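Local coordinates for protein mannan endo-1,4-beta-mannosidase (PDB 4OOU) that hydrolyses internal beta-1,4-mannosidic linkages in mannans, galactomannans and glucomannans, releasing mainly short manno-oligosaccharides, at residues 41-46 with 339-344; 78-83 with 125-130; 278-283 with 310-315; 314-319 with 349-354. All coordinates share one frame; numbering follows the deposited sequence.

Contact 1 of 4, residues 41-46 with 339-344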
loop_
_atom_site.group_PDB
_atom_site.type_symbol
_atom_site.label_atom_id
_atom_site.label_comp_id
_atom_site.label_asym_id
_atom_site.label_seq_id
_atom_site.Cartn_x
_atom_site.Cartn_y
_atom_site.Cartn_z
ATOM N N GLY A 41 6.963 -8.839 -6.277
ATOM C CA GLY A 41 7.164 -7.657 -7.061
ATOM C C GLY A 41 7.820 -6.509 -6.353
ATOM O O GLY A 41 8.578 -6.700 -5.404
ATOM N N VAL A 42 7.532 -5.307 -6.828
ATOM C CA VAL A 42 8.258 -4.110 -6.417
ATOM C C VAL A 42 7.362 -2.907 -6.166
ATOM O O VAL A 42 6.202 -2.837 -6.634
ATOM C CB VAL A 42 9.254 -3.683 -7.506
ATOM C CG1 VAL A 42 9.989 -4.893 -8.039
ATOM C CG2 VAL A 42 8.557 -2.998 -8.663
ATOM N N ASN A 43 7.944 -1.952 -5.457
ATOM C CA ASN A 43 7.446 -0.600 -5.439
ATOM C C ASN A 43 8.117 0.175 -6.567
ATOM O O ASN A 43 9.331 0.070 -6.720
ATOM C CB ASN A 43 7.863 0.090 -4.157
ATOM C CG ASN A 43 7.078 -0.360 -2.987
ATOM O OD1 ASN A 43 6.082 0.271 -2.648
ATOM N ND2 ASN A 43 7.535 -1.422 -2.324
ATOM N N PHE A 44 7.363 0.993 -7.311
ATOM C CA PHE A 44 8.001 1.813 -8.333
ATOM C C PHE A 44 8.895 2.849 -7.672
ATOM O O PHE A 44 10.098 2.932 -8.025
ATOM C CB PHE A 44 7.035 2.424 -9.353
ATOM C CG PHE A 44 6.530 1.444 -10.407
ATOM C CD1 PHE A 44 7.235 0.280 -10.739
ATOM C CD2 PHE A 44 5.344 1.708 -11.099
ATOM C CE1 PHE A 44 6.757 -0.605 -11.711
ATOM C CE2 PHE A 44 4.876 0.835 -12.081
ATOM C CZ PHE A 44 5.585 -0.324 -12.380
ATOM N N ALA A 45 8.379 3.642 -6.733
ATOM C CA ALA A 45 6.960 3.839 -6.390
ATOM C C ALA A 45 6.433 5.035 -7.175
ATOM O O ALA A 45 5.257 5.394 -7.064
ATOM C CB ALA A 45 6.808 4.112 -4.892
ATOM N N TRP A 46 7.330 5.683 -7.921
ATOM C CA TRP A 46 6.961 6.761 -8.822
ATOM C C TRP A 46 8.025 6.884 -9.912
ATOM O O TRP A 46 9.030 6.190 -9.903
ATOM C CB TRP A 46 6.800 8.062 -8.042
ATOM C CG TRP A 46 8.024 8.435 -7.298
ATOM C CD1 TRP A 46 9.126 9.058 -7.806
ATOM C CD2 TRP A 46 8.302 8.182 -5.922
ATOM N NE1 TRP A 46 10.067 9.226 -6.827
ATOM C CE2 TRP A 46 9.590 8.701 -5.654
ATOM C CE3 TRP A 46 7.588 7.577 -4.876
ATOM C CZ2 TRP A 46 10.191 8.625 -4.382
ATOM C CZ3 TRP A 46 8.183 7.524 -3.595
ATOM C CH2 TRP A 46 9.472 8.053 -3.372
ATOM N N LEU A 339 7.584 -7.000 -1.464
ATOM C CA LEU A 339 7.739 -5.924 -2.457
ATOM C C LEU A 339 8.956 -5.099 -2.141
ATOM O O LEU A 339 9.054 -4.544 -1.048
ATOM C CB LEU A 339 6.506 -4.999 -2.418
ATOM C CG LEU A 339 5.330 -5.160 -3.385
ATOM C CD1 LEU A 339 5.014 -6.599 -3.683
ATOM C CD2 LEU A 339 4.112 -4.485 -2.808
ATOM N N THR A 340 9.864 -4.992 -3.098
ATOM C CA THR A 340 11.133 -4.303 -2.876
ATOM C C THR A 340 10.931 -2.816 -2.990
ATOM O O THR A 340 9.922 -2.366 -3.530
ATOM C CB THR A 340 12.229 -4.751 -3.885
ATOM O OG1 THR A 340 11.716 -4.698 -5.237
ATOM C CG2 THR A 340 12.687 -6.177 -3.580
ATOM N N TRP A 341 11.887 -2.072 -2.462
ATOM C CA TRP A 341 11.906 -0.637 -2.587
ATOM C C TRP A 341 13.257 -0.208 -3.222
ATOM O O TRP A 341 14.280 -0.596 -2.701
ATOM C CB TRP A 341 11.749 0.020 -1.203
ATOM C CG TRP A 341 11.695 1.508 -1.321
ATOM C CD1 TRP A 341 12.751 2.351 -1.361
ATOM C CD2 TRP A 341 10.523 2.323 -1.497
ATOM N NE1 TRP A 341 12.324 3.642 -1.557
ATOM C CE2 TRP A 341 10.959 3.651 -1.633
ATOM C CE3 TRP A 341 9.153 2.057 -1.534
ATOM C CZ2 TRP A 341 10.073 4.714 -1.793
ATOM C CZ3 TRP A 341 8.276 3.106 -1.707
ATOM C CH2 TRP A 341 8.738 4.424 -1.829
ATOM N N GLN A 342 13.287 0.530 -4.343
ATOM C CA GLN A 342 12.129 0.765 -5.252
ATOM C C GLN A 342 12.711 0.849 -6.651
ATOM O O GLN A 342 13.931 1.047 -6.813
ATOM C CB GLN A 342 11.422 2.073 -4.935
ATOM C CG GLN A 342 12.260 3.292 -5.303
ATOM C CD GLN A 342 11.693 4.625 -4.852
ATOM O OE1 GLN A 342 12.444 5.525 -4.447
ATOM N NE2 GLN A 342 10.376 4.780 -4.945
ATOM N N PHE A 343 11.865 0.746 -7.661
ATOM C CA PHE A 343 12.373 0.473 -9.006
ATOM C C PHE A 343 13.140 1.647 -9.606
ATOM O O PHE A 343 14.174 1.458 -10.259
ATOM C CB PHE A 343 11.259 0.028 -9.942
ATOM C CG PHE A 343 11.654 -1.110 -10.822
ATOM C CD1 PHE A 343 12.042 -2.323 -10.262
ATOM C CD2 PHE A 343 11.656 -0.977 -12.216
ATOM C CE1 PHE A 343 12.413 -3.386 -11.076
ATOM C CE2 PHE A 343 12.030 -2.032 -13.033
ATOM C CZ PHE A 343 12.418 -3.236 -12.460
ATOM N N ASN A 344 12.673 2.862 -9.370
ATOM C CA ASN A 344 13.410 4.031 -9.865
ATOM C C ASN A 344 14.798 4.267 -9.198
ATOM O O ASN A 344 15.507 5.201 -9.585
ATOM C CB ASN A 344 12.552 5.268 -9.711
ATOM C CG ASN A 344 12.425 5.692 -8.285
ATOM O OD1 ASN A 344 13.359 5.519 -7.501
ATOM N ND2 ASN A 344 11.279 6.269 -7.935
#
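The indole of W341 forms the main bump, its six-membered ring reaching into the corner lined by N43, A45 and W46. With CG anti to its own N (chi1 -177°), the ring brings W341 CE3 to 3.5 Å from N43 CG, while W341 CH2 lies 3.6 Å from A45 CB. W46 closes the corner: its CZ3 meets the rim of the W341 ring, the two planes inclined at 70°. N344 lays its ND2 over one face of the W46 indole; the same ND2 donates to W46 O at 3.0 Å, and N344 OD1 accepts from G346 N. At the strand end of the contact, L339 CD1 fills the hollow at side-chain-free G41, 3.9 Å from G41 C, and V42 CG2 leans on F343 CD1 at the same separation. These parallel strands, 35-43 and 337-340, close the TIM barrel of this family 5 enzyme, and a cis peptide joins W341 to Q342, as in relatives of this clan. T340 O receives both N43 N and, from above the carbonyl plane, N43 ND2, each at 2.8 Å. As N43 ND2 also reaches G311 O and N43 OD1 takes a bond from R81, this buried amide has both ends satisfied and its rotation fixed, in a wall that carries the substrate-binding W341.

Contact 2 of 4, residues 78-83 with 125-130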
loop_
_atom_site.group_PDB
_atom_site.type_symbol
_atom_site.label_atom_id
_atom_site.label_comp_id
_atom_site.label_asym_id
_atom_site.label_seq_id
_atom_site.Cartn_x
_atom_site.Cartn_y
_atom_site.Cartn_z
ATOM N N ASN A 78 4.589 -10.154 -10.073
ATOM C CA ASN A 78 3.152 -10.040 -10.371
ATOM C C ASN A 78 2.442 -8.850 -9.763
ATOM O O ASN A 78 1.233 -8.820 -9.752
ATOM C CB ASN A 78 2.440 -11.321 -9.940
ATOM C CG ASN A 78 2.313 -11.446 -8.443
ATOM O OD1 ASN A 78 2.780 -10.596 -7.690
ATOM N ND2 ASN A 78 1.680 -12.516 -7.998
ATOM N N THR A 79 3.189 -7.878 -9.254
ATOM C CA THR A 79 2.605 -6.770 -8.538
ATOM C C THR A 79 3.529 -5.565 -8.579
ATOM O O THR A 79 4.732 -5.699 -8.463
ATOM C CB THR A 79 2.329 -7.173 -7.067
ATOM O OG1 THR A 79 1.270 -8.129 -7.028
ATOM C CG2 THR A 79 1.923 -5.972 -6.207
ATOM N N ALA A 80 2.932 -4.389 -8.721
ATOM C CA ALA A 80 3.628 -3.122 -8.557
ATOM C C ALA A 80 2.822 -2.194 -7.646
ATOM O O ALA A 80 1.624 -2.008 -7.845
ATOM C CB ALA A 80 3.848 -2.465 -9.907
ATOM N N ARG A 81 3.483 -1.632 -6.635
ATOM C CA ARG A 81 2.879 -0.622 -5.758
ATOM C C ARG A 81 3.337 0.754 -6.284
ATOM O O ARG A 81 4.548 1.007 -6.507
ATOM C CB ARG A 81 3.343 -0.845 -4.334
ATOM C CG ARG A 81 2.707 -0.012 -3.234
ATOM C CD ARG A 81 3.363 -0.377 -1.919
ATOM N NE ARG A 81 2.859 0.368 -0.783
ATOM C CZ ARG A 81 3.556 1.218 -0.032
ATOM N NH1 ARG A 81 4.842 1.493 -0.293
ATOM N NH2 ARG A 81 2.966 1.786 1.012
ATOM N N VAL A 82 2.357 1.633 -6.511
ATOM C CA VAL A 82 2.636 2.888 -7.170
ATOM C C VAL A 82 1.777 3.990 -6.587
ATOM O O VAL A 82 0.610 3.789 -6.316
ATOM C CB VAL A 82 2.436 2.758 -8.690
ATOM C CG1 VAL A 82 1.101 2.137 -9.006
ATOM C CG2 VAL A 82 2.594 4.114 -9.389
ATOM N N TRP A 83 2.402 5.151 -6.390
ATOM C CA TRP A 83 1.869 6.236 -5.584
ATOM C C TRP A 83 1.107 7.241 -6.458
ATOM O O TRP A 83 1.515 7.513 -7.588
ATOM C CB TRP A 83 3.029 6.917 -4.855
ATOM C CG TRP A 83 3.654 6.123 -3.725
ATOM C CD1 TRP A 83 3.693 4.764 -3.573
ATOM C CD2 TRP A 83 4.345 6.658 -2.603
ATOM N NE1 TRP A 83 4.335 4.434 -2.417
ATOM C CE2 TRP A 83 4.750 5.579 -1.808
ATOM C CE3 TRP A 83 4.647 7.951 -2.190
ATOM C CZ2 TRP A 83 5.428 5.753 -0.628
ATOM C CZ3 TRP A 83 5.319 8.127 -1.017
ATOM C CH2 TRP A 83 5.707 7.042 -0.247
ATOM N N VAL A 125 0.151 -8.109 -14.504
ATOM C CA VAL A 125 0.584 -7.456 -13.274
ATOM C C VAL A 125 -0.517 -6.665 -12.559
ATOM O O VAL A 125 -1.237 -5.879 -13.127
ATOM C CB VAL A 125 1.748 -6.495 -13.528
ATOM C CG1 VAL A 125 2.043 -5.676 -12.290
ATOM C CG2 VAL A 125 2.962 -7.277 -13.958
ATOM N N PHE A 126 -0.548 -6.865 -11.268
ATOM C CA PHE A 126 -1.419 -6.216 -10.383
ATOM C C PHE A 126 -0.832 -4.907 -9.902
ATOM O O PHE A 126 0.392 -4.785 -9.616
ATOM C CB PHE A 126 -1.592 -7.128 -9.165
ATOM C CG PHE A 126 -2.561 -8.260 -9.370
ATOM C CD1 PHE A 126 -3.931 -7.994 -9.604
ATOM C CD2 PHE A 126 -2.130 -9.573 -9.268
ATOM C CE1 PHE A 126 -4.833 -9.045 -9.755
ATOM C CE2 PHE A 126 -3.010 -10.622 -9.435
ATOM C CZ PHE A 126 -4.376 -10.366 -9.678
ATOM N N LEU A 127 -1.719 -3.933 -9.735
ATOM C CA LEU A 127 -1.318 -2.666 -9.180
ATOM C C LEU A 127 -1.878 -2.464 -7.789
ATOM O O LEU A 127 -2.997 -2.846 -7.496
ATOM C CB LEU A 127 -1.775 -1.540 -10.096
ATOM C CG LEU A 127 -1.003 -1.388 -11.396
ATOM C CD1 LEU A 127 -1.203 0.017 -11.960
ATOM C CD2 LEU A 127 0.486 -1.657 -11.199
ATOM N N ILE A 128 -1.081 -1.877 -6.923
ATOM C CA ILE A 128 -1.602 -1.333 -5.692
ATOM C C ILE A 128 -1.430 0.164 -5.835
ATOM O O ILE A 128 -0.334 0.663 -6.100
ATOM C CB ILE A 128 -0.878 -1.857 -4.453
ATOM C CG1 ILE A 128 -1.163 -3.348 -4.255
ATOM C CG2 ILE A 128 -1.310 -1.059 -3.211
ATOM C CD1 ILE A 128 -0.203 -4.028 -3.289
ATOM N N LEU A 129 -2.538 0.879 -5.719
ATOM C CA LEU A 129 -2.507 2.311 -5.871
ATOM C C LEU A 129 -2.462 2.890 -4.482
ATOM O O LEU A 129 -3.356 2.620 -3.702
ATOM C CB LEU A 129 -3.770 2.751 -6.587
ATOM C CG LEU A 129 -3.819 2.201 -8.003
ATOM C CD1 LEU A 129 -4.895 2.888 -8.833
ATOM C CD2 LEU A 129 -2.456 2.311 -8.690
ATOM N N VAL A 130 -1.438 3.677 -4.156
ATOM C CA VAL A 130 -1.406 4.303 -2.829
ATOM C C VAL A 130 -1.817 5.762 -2.922
ATOM O O VAL A 130 -1.241 6.547 -3.683
ATOM C CB VAL A 130 -0.119 4.010 -2.008
ATOM C CG1 VAL A 130 1.058 3.831 -2.880
ATOM C CG2 VAL A 130 0.175 5.088 -0.964
#
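A80 and V82 pack against L127 and L129 on the outward face of two parallel TIM-barrel strands, 79-83 and 126-130, and here the fit is close. L127 CD2 touches A80 CB at 3.7 Å, and L129 CD2 comes within 3.6 Å of V82 CG1, the two side chains running alongside one another. Five backbone hydrogen bonds zip the strands together from N78 O to V130 N, the shortest being A80 N to F126 O at 2.7 Å. On the inward face the middle pairs sit further apart, though just as buried: no part of the contact opens to solvent. T79 CG2 and I128 CD1 are 4.1 Å apart, and R81 CG stands 4.2 Å from both I128 CG2 and V130 CG1. Fully extended, with CG anti to the backbone N (chi1 -173°), R81 rises past V130, whose CG1 lies over one face of the guanidinium, while R81 NH1 sits at the edge of the W83 ring, in its plane. Salt bridges run from NH1 to E312 and from NH2 to E177, joined by hydrogen bonds to N43 and N180. The charge buried inside the barrel is thus probably balanced by two carboxylates, and these bonds hold the guanidinium in a set orientation beside the probable nucleophile E312.

Contact 3 of 4, residues 278-283 with 310-315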
loop_
_atom_site.group_PDB
_atom_site.type_symbol
_atom_site.label_atom_id
_atom_site.label_comp_id
_atom_site.label_asym_id
_atom_site.label_seq_id
_atom_site.Cartn_x
_atom_site.Cartn_y
_atom_site.Cartn_z
ATOM N N GLN A 278 -0.130 -4.768 6.315
ATOM C CA GLN A 278 1.048 -4.486 5.526
ATOM C C GLN A 278 2.084 -3.842 6.400
ATOM O O GLN A 278 1.876 -2.745 6.933
ATOM C CB GLN A 278 0.707 -3.545 4.383
ATOM C CG GLN A 278 1.753 -3.433 3.266
ATOM C CD GLN A 278 1.600 -2.177 2.425
ATOM O OE1 GLN A 278 2.602 -1.496 2.125
ATOM N NE2 GLN A 278 0.354 -1.843 2.055
ATOM N N MET A 279 3.203 -4.531 6.563
ATOM C CA MET A 279 4.336 -3.944 7.252
ATOM C C MET A 279 5.433 -3.639 6.244
ATOM O O MET A 279 5.512 -4.258 5.184
ATOM C CB MET A 279 4.822 -4.898 8.323
ATOM C CG MET A 279 3.782 -5.232 9.386
ATOM S SD MET A 279 4.159 -6.749 10.288
ATOM C CE MET A 279 2.773 -6.798 11.421
ATOM N N HIS A 280 6.221 -2.626 6.542
ATOM C CA HIS A 280 7.438 -2.333 5.786
ATOM C C HIS A 280 8.609 -2.655 6.670
ATOM O O HIS A 280 8.467 -2.543 7.839
ATOM C CB HIS A 280 7.527 -0.853 5.469
ATOM C CG HIS A 280 6.407 -0.348 4.634
ATOM N ND1 HIS A 280 6.159 0.993 4.470
ATOM C CD2 HIS A 280 5.464 -0.999 3.926
ATOM C CE1 HIS A 280 5.125 1.148 3.669
ATOM N NE2 HIS A 280 4.679 -0.048 3.333
ATOM N N THR A 281 9.781 -3.003 6.138
ATOM C CA THR A 281 10.870 -3.388 7.028
ATOM C C THR A 281 12.271 -3.111 6.477
ATOM O O THR A 281 12.603 -3.458 5.339
ATOM C CB THR A 281 10.705 -4.858 7.495
ATOM O OG1 THR A 281 11.520 -5.101 8.655
ATOM C CG2 THR A 281 11.034 -5.815 6.381
ATOM N N TYR A 282 13.071 -2.477 7.330
ATOM C CA TYR A 282 14.410 -2.055 7.020
ATOM C C TYR A 282 15.333 -2.225 8.265
ATOM O O TYR A 282 14.978 -1.854 9.393
ATOM C CB TYR A 282 14.377 -0.575 6.578
ATOM C CG TYR A 282 13.527 -0.254 5.351
ATOM C CD1 TYR A 282 14.033 -0.385 4.072
ATOM C CD2 TYR A 282 12.236 0.220 5.478
ATOM C CE1 TYR A 282 13.267 -0.088 2.956
ATOM C CE2 TYR A 282 11.459 0.518 4.357
ATOM C CZ TYR A 282 11.983 0.354 3.098
ATOM O OH TYR A 282 11.217 0.649 1.987
ATOM N N SER A 283 16.526 -2.770 8.061
ATOM C CA SER A 283 17.520 -2.853 9.128
ATOM C C SER A 283 18.096 -1.479 9.492
ATOM O O SER A 283 17.995 -0.527 8.721
ATOM C CB SER A 283 18.655 -3.797 8.699
ATOM O OG SER A 283 19.348 -3.354 7.546
ATOM N N ILE A 310 4.426 -7.937 3.083
ATOM C CA ILE A 310 5.610 -7.123 3.321
ATOM C C ILE A 310 5.693 -6.092 2.210
ATOM O O ILE A 310 6.150 -6.393 1.098
ATOM C CB ILE A 310 6.913 -7.944 3.394
ATOM C CG1 ILE A 310 6.720 -9.089 4.406
ATOM C CG2 ILE A 310 8.076 -7.011 3.755
ATOM C CD1 ILE A 310 7.877 -10.053 4.548
ATOM N N GLY A 311 5.290 -4.866 2.535
ATOM C CA GLY A 311 4.914 -3.862 1.531
ATOM C C GLY A 311 6.097 -3.165 0.926
ATOM O O GLY A 311 6.071 -2.774 -0.255
ATOM N N GLU A 312 7.133 -3.008 1.740
ATOM C CA GLU A 312 8.438 -2.563 1.266
ATOM C C GLU A 312 9.562 -3.264 2.009
ATOM O O GLU A 312 9.442 -3.597 3.189
ATOM C CB GLU A 312 8.639 -1.087 1.514
ATOM C CG GLU A 312 7.558 -0.120 1.057
ATOM C CD GLU A 312 7.852 1.284 1.557
ATOM O OE1 GLU A 312 8.941 1.495 2.166
ATOM O OE2 GLU A 312 6.993 2.172 1.371
ATOM N N PHE A 313 10.667 -3.480 1.309
ATOM C CA PHE A 313 11.905 -3.906 1.932
ATOM C C PHE A 313 13.062 -3.715 0.944
ATOM O O PHE A 313 12.827 -3.523 -0.233
ATOM C CB PHE A 313 11.786 -5.366 2.381
ATOM C CG PHE A 313 11.903 -6.363 1.262
ATOM C CD1 PHE A 313 10.789 -6.739 0.531
ATOM C CD2 PHE A 313 13.134 -6.934 0.952
ATOM C CE1 PHE A 313 10.892 -7.657 -0.490
ATOM C CE2 PHE A 313 13.245 -7.860 -0.060
ATOM C CZ PHE A 313 12.119 -8.212 -0.786
ATOM N N ALA A 314 14.300 -3.791 1.398
ATOM C CA ALA A 314 15.410 -3.715 0.456
ATOM C C ALA A 314 16.656 -4.489 0.884
ATOM O O ALA A 314 17.057 -4.388 2.041
ATOM C CB ALA A 314 15.767 -2.261 0.219
ATOM N N SER A 315 17.261 -5.232 -0.069
ATOM C CA SER A 315 18.513 -6.035 0.139
ATOM C C SER A 315 19.542 -5.253 0.886
ATOM O O SER A 315 20.235 -5.765 1.743
ATOM C CB SER A 315 19.220 -6.390 -1.178
ATOM O OG SER A 315 18.318 -6.644 -2.224
#
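At the catalytic end of the TIM barrel, where two parallel strands run out, H280 and Y282 flank E312, the nucleophile by analogy with related enzymes. The carboxylate of E312 stacks on the H280 imidazole, the planes only 17° apart, with E312 CD 3.3 Å above the ring. Further back, E312 CG lies over the middle of the same face, 3.6 Å from the centroid. Y282, just past the end of strand 277-281, brings its OH in to donate to E312 OE1; at 2.4 Å the bond is modelled very short, so its exact length is doubtful. Behind the carboxylate, H280 NE2 donates in its ring plane to Q278 OE1 at 2.8 Å, and ND1 bonds to E181, so that both nitrogens fix the ring's rotation. Q278 OE1 in turn packs directly on G311, 3.4 Å from its CA, a close approach made at a residue without a side chain. Backbone bonds join G311 N to M279 O at 2.7 Å and T281 N to E312 O at 3.0 Å. On the opposite face of the sheet T281 CG2 rests against I310 CG2 and F313 CB. Helix 323-332 packs on I310 and F313 there, N180 of strand 179-180 touches H280 and E312, and strand 337-340 pairs with the far edge of strand 308-313.

Contact 4 of 4, residues 314-319 with 349-354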
loop_
_atom_site.group_PDB
_atom_site.type_symbol
_atom_site.label_atom_id
_atom_site.label_comp_id
_atom_site.label_asym_id
_atom_site.label_seq_id
_atom_site.Cartn_x
_atom_site.Cartn_y
_atom_site.Cartn_z
ATOM N N ALA A 314 14.300 -3.791 1.398
ATOM C CA ALA A 314 15.410 -3.715 0.456
ATOM C C ALA A 314 16.656 -4.489 0.884
ATOM O O ALA A 314 17.057 -4.388 2.041
ATOM C CB ALA A 314 15.767 -2.261 0.219
ATOM N N SER A 315 17.261 -5.232 -0.069
ATOM C CA SER A 315 18.513 -6.035 0.139
ATOM C C SER A 315 19.542 -5.253 0.886
ATOM O O SER A 315 20.235 -5.765 1.743
ATOM C CB SER A 315 19.220 -6.390 -1.178
ATOM O OG SER A 315 18.318 -6.644 -2.224
ATOM N N VAL A 316 19.614 -3.997 0.501
ATOM C CA VAL A 316 20.671 -3.116 0.840
ATOM C C VAL A 316 20.435 -2.457 2.237
ATOM O O VAL A 316 21.339 -1.811 2.792
ATOM C CB VAL A 316 20.831 -2.144 -0.356
ATOM C CG1 VAL A 316 19.791 -1.034 -0.288
ATOM C CG2 VAL A 316 22.259 -1.614 -0.459
ATOM N N CYS A 317 19.228 -2.633 2.793
ATOM C CA CYS A 317 18.976 -2.468 4.222
ATOM C C CYS A 317 18.333 -3.719 4.776
ATOM O O CYS A 317 17.140 -3.770 5.089
ATOM C CB CYS A 317 18.142 -1.230 4.476
ATOM S SG CYS A 317 19.055 0.161 3.813
ATOM N N SER A 318 19.154 -4.749 4.877
ATOM C CA SER A 318 18.734 -6.018 5.367
ATOM C C SER A 318 19.864 -6.524 6.223
ATOM O O SER A 318 20.717 -5.732 6.652
ATOM C CB SER A 318 18.502 -6.937 4.166
ATOM O OG SER A 318 19.655 -7.076 3.346
ATOM N N GLN A 319 19.893 -7.833 6.473
ATOM C CA GLN A 319 21.061 -8.478 7.138
ATOM C C GLN A 319 21.925 -9.334 6.172
ATOM O O GLN A 319 22.389 -10.418 6.516
ATOM C CB GLN A 319 20.583 -9.291 8.348
ATOM C CG GLN A 319 20.490 -8.463 9.622
ATOM C CD GLN A 319 20.051 -9.311 10.784
ATOM O OE1 GLN A 319 20.047 -10.537 10.681
ATOM N NE2 GLN A 319 19.644 -8.682 11.885
ATOM N N CYS A 349 17.919 3.522 1.243
ATOM C CA CYS A 349 17.513 2.123 1.316
ATOM C C CYS A 349 16.681 1.756 0.099
ATOM O O CYS A 349 15.526 1.388 0.228
ATOM C CB CYS A 349 16.782 1.819 2.642
ATOM S SG CYS A 349 17.889 1.756 4.102
ATOM N N SER A 350 17.279 1.908 -1.082
ATOM C CA SER A 350 16.671 1.456 -2.334
ATOM C C SER A 350 17.592 0.529 -3.068
ATOM O O SER A 350 18.775 0.813 -3.267
ATOM C CB SER A 350 16.331 2.608 -3.287
ATOM O OG SER A 350 15.896 2.108 -4.555
ATOM N N ASP A 351 17.031 -0.582 -3.505
ATOM C CA ASP A 351 17.767 -1.501 -4.339
ATOM C C ASP A 351 17.881 -0.978 -5.755
ATOM O O ASP A 351 17.242 0.004 -6.178
ATOM C CB ASP A 351 17.111 -2.891 -4.341
ATOM C CG ASP A 351 17.339 -3.650 -3.046
ATOM O OD1 ASP A 351 18.510 -3.702 -2.562
ATOM O OD2 ASP A 351 16.356 -4.218 -2.533
ATOM N N THR A 352 18.758 -1.658 -6.456
ATOM C CA THR A 352 18.982 -1.516 -7.877
ATOM C C THR A 352 17.776 -2.054 -8.630
ATOM O O THR A 352 17.317 -3.121 -8.266
ATOM C CB THR A 352 20.217 -2.374 -8.132
ATOM O OG1 THR A 352 21.356 -1.539 -7.964
ATOM C CG2 THR A 352 20.259 -2.941 -9.435
ATOM N N TYR A 353 17.264 -1.397 -9.670
ATOM C CA TYR A 353 16.183 -2.067 -10.459
ATOM C C TYR A 353 16.605 -3.464 -10.934
ATOM O O TYR A 353 15.793 -4.365 -11.125
ATOM C CB TYR A 353 15.690 -1.227 -11.657
ATOM C CG TYR A 353 16.609 -1.176 -12.873
ATOM C CD1 TYR A 353 16.767 -2.285 -13.717
ATOM C CD2 TYR A 353 17.270 -0.013 -13.205
ATOM C CE1 TYR A 353 17.601 -2.240 -14.831
ATOM C CE2 TYR A 353 18.122 0.044 -14.310
ATOM C CZ TYR A 353 18.289 -1.060 -15.127
ATOM O OH TYR A 353 19.129 -0.950 -16.233
ATOM N N SER A 354 17.891 -3.626 -11.160
ATOM C CA SER A 354 18.436 -4.889 -11.624
ATOM C C SER A 354 18.328 -6.072 -10.658
ATOM O O SER A 354 17.894 -7.163 -11.020
ATOM C CB SER A 354 19.900 -4.699 -12.043
ATOM O OG SER A 354 19.961 -4.672 -13.436
#
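One covalent link joins the two loops: C317 SG and C349 SG form a disulfide of 2.0 Å, with a torsion of -86° about the sulfur pair. Each sulfur is turned anti to its own carbonyl carbon (chi1 -59° in C317, -73° in C349), which lets the two side chains approach from facing loops. Hydrogen bonds gather on the carboxylate of D351. Its OD2 uses the syn lone pair to accept S315 N at 2.8 Å. D351 OD1 makes two weak bonds, to S315 OG at 3.0 Å and to V316 N at 3.3 Å, so one firm and two weak bonds reach the carboxylate. Within the second loop, S350 OG donates in the carbonyl plane to D351 O at 3.0 Å and also takes a bond from Q342 N, tying the loop to the segment that carries W341. The donors to the D351 carboxylate belong to a type I beta turn from A314 to C317, closed by C317 N bonding to A314 O at 2.9 Å. The turn lies just after barrel strand 308-313, while residues 349-354 lead from the loop beyond strand 337-340 into helix 353-361; both loops therefore sit at the catalytic end of the TIM barrel, and C349 and S350 fall in a region inferred to help stabilise the transition state. Van der Waals contacts fill in between. V316 and D351 pass one another head to tail, V316 CG1 lying 3.6 Å from S350 O, and A314 CB rests 3.7 Å from C349 O.

Contacts 1, 2 and 3 belong to one barrel sheet. Contact 1 joins its neighbours directly: F44 N to R81 O at 2.9 Å toward contact 2, and W341 N to F313 O at 2.8 Å toward contact 3. Contacts 2 and 3, with centres about 15 Å apart, meet across the barrel interior through the salt bridge of R81 NH1 and E312 OE2, 2.8 Å long. Contact 4 continues from contact 3, sharing A314 and S315, and meets contact 1 where W341 O lies 2.9 Å from D351 N. It does not touch contact 2. A bound Tris molecule, probably from the crystallisation liquor, lies about 3 Å from the side chains of W341 and E312 and about 4 Å from that of W83, consistent with its occupying the substrate pocket, since W341 and W83 bind substrate.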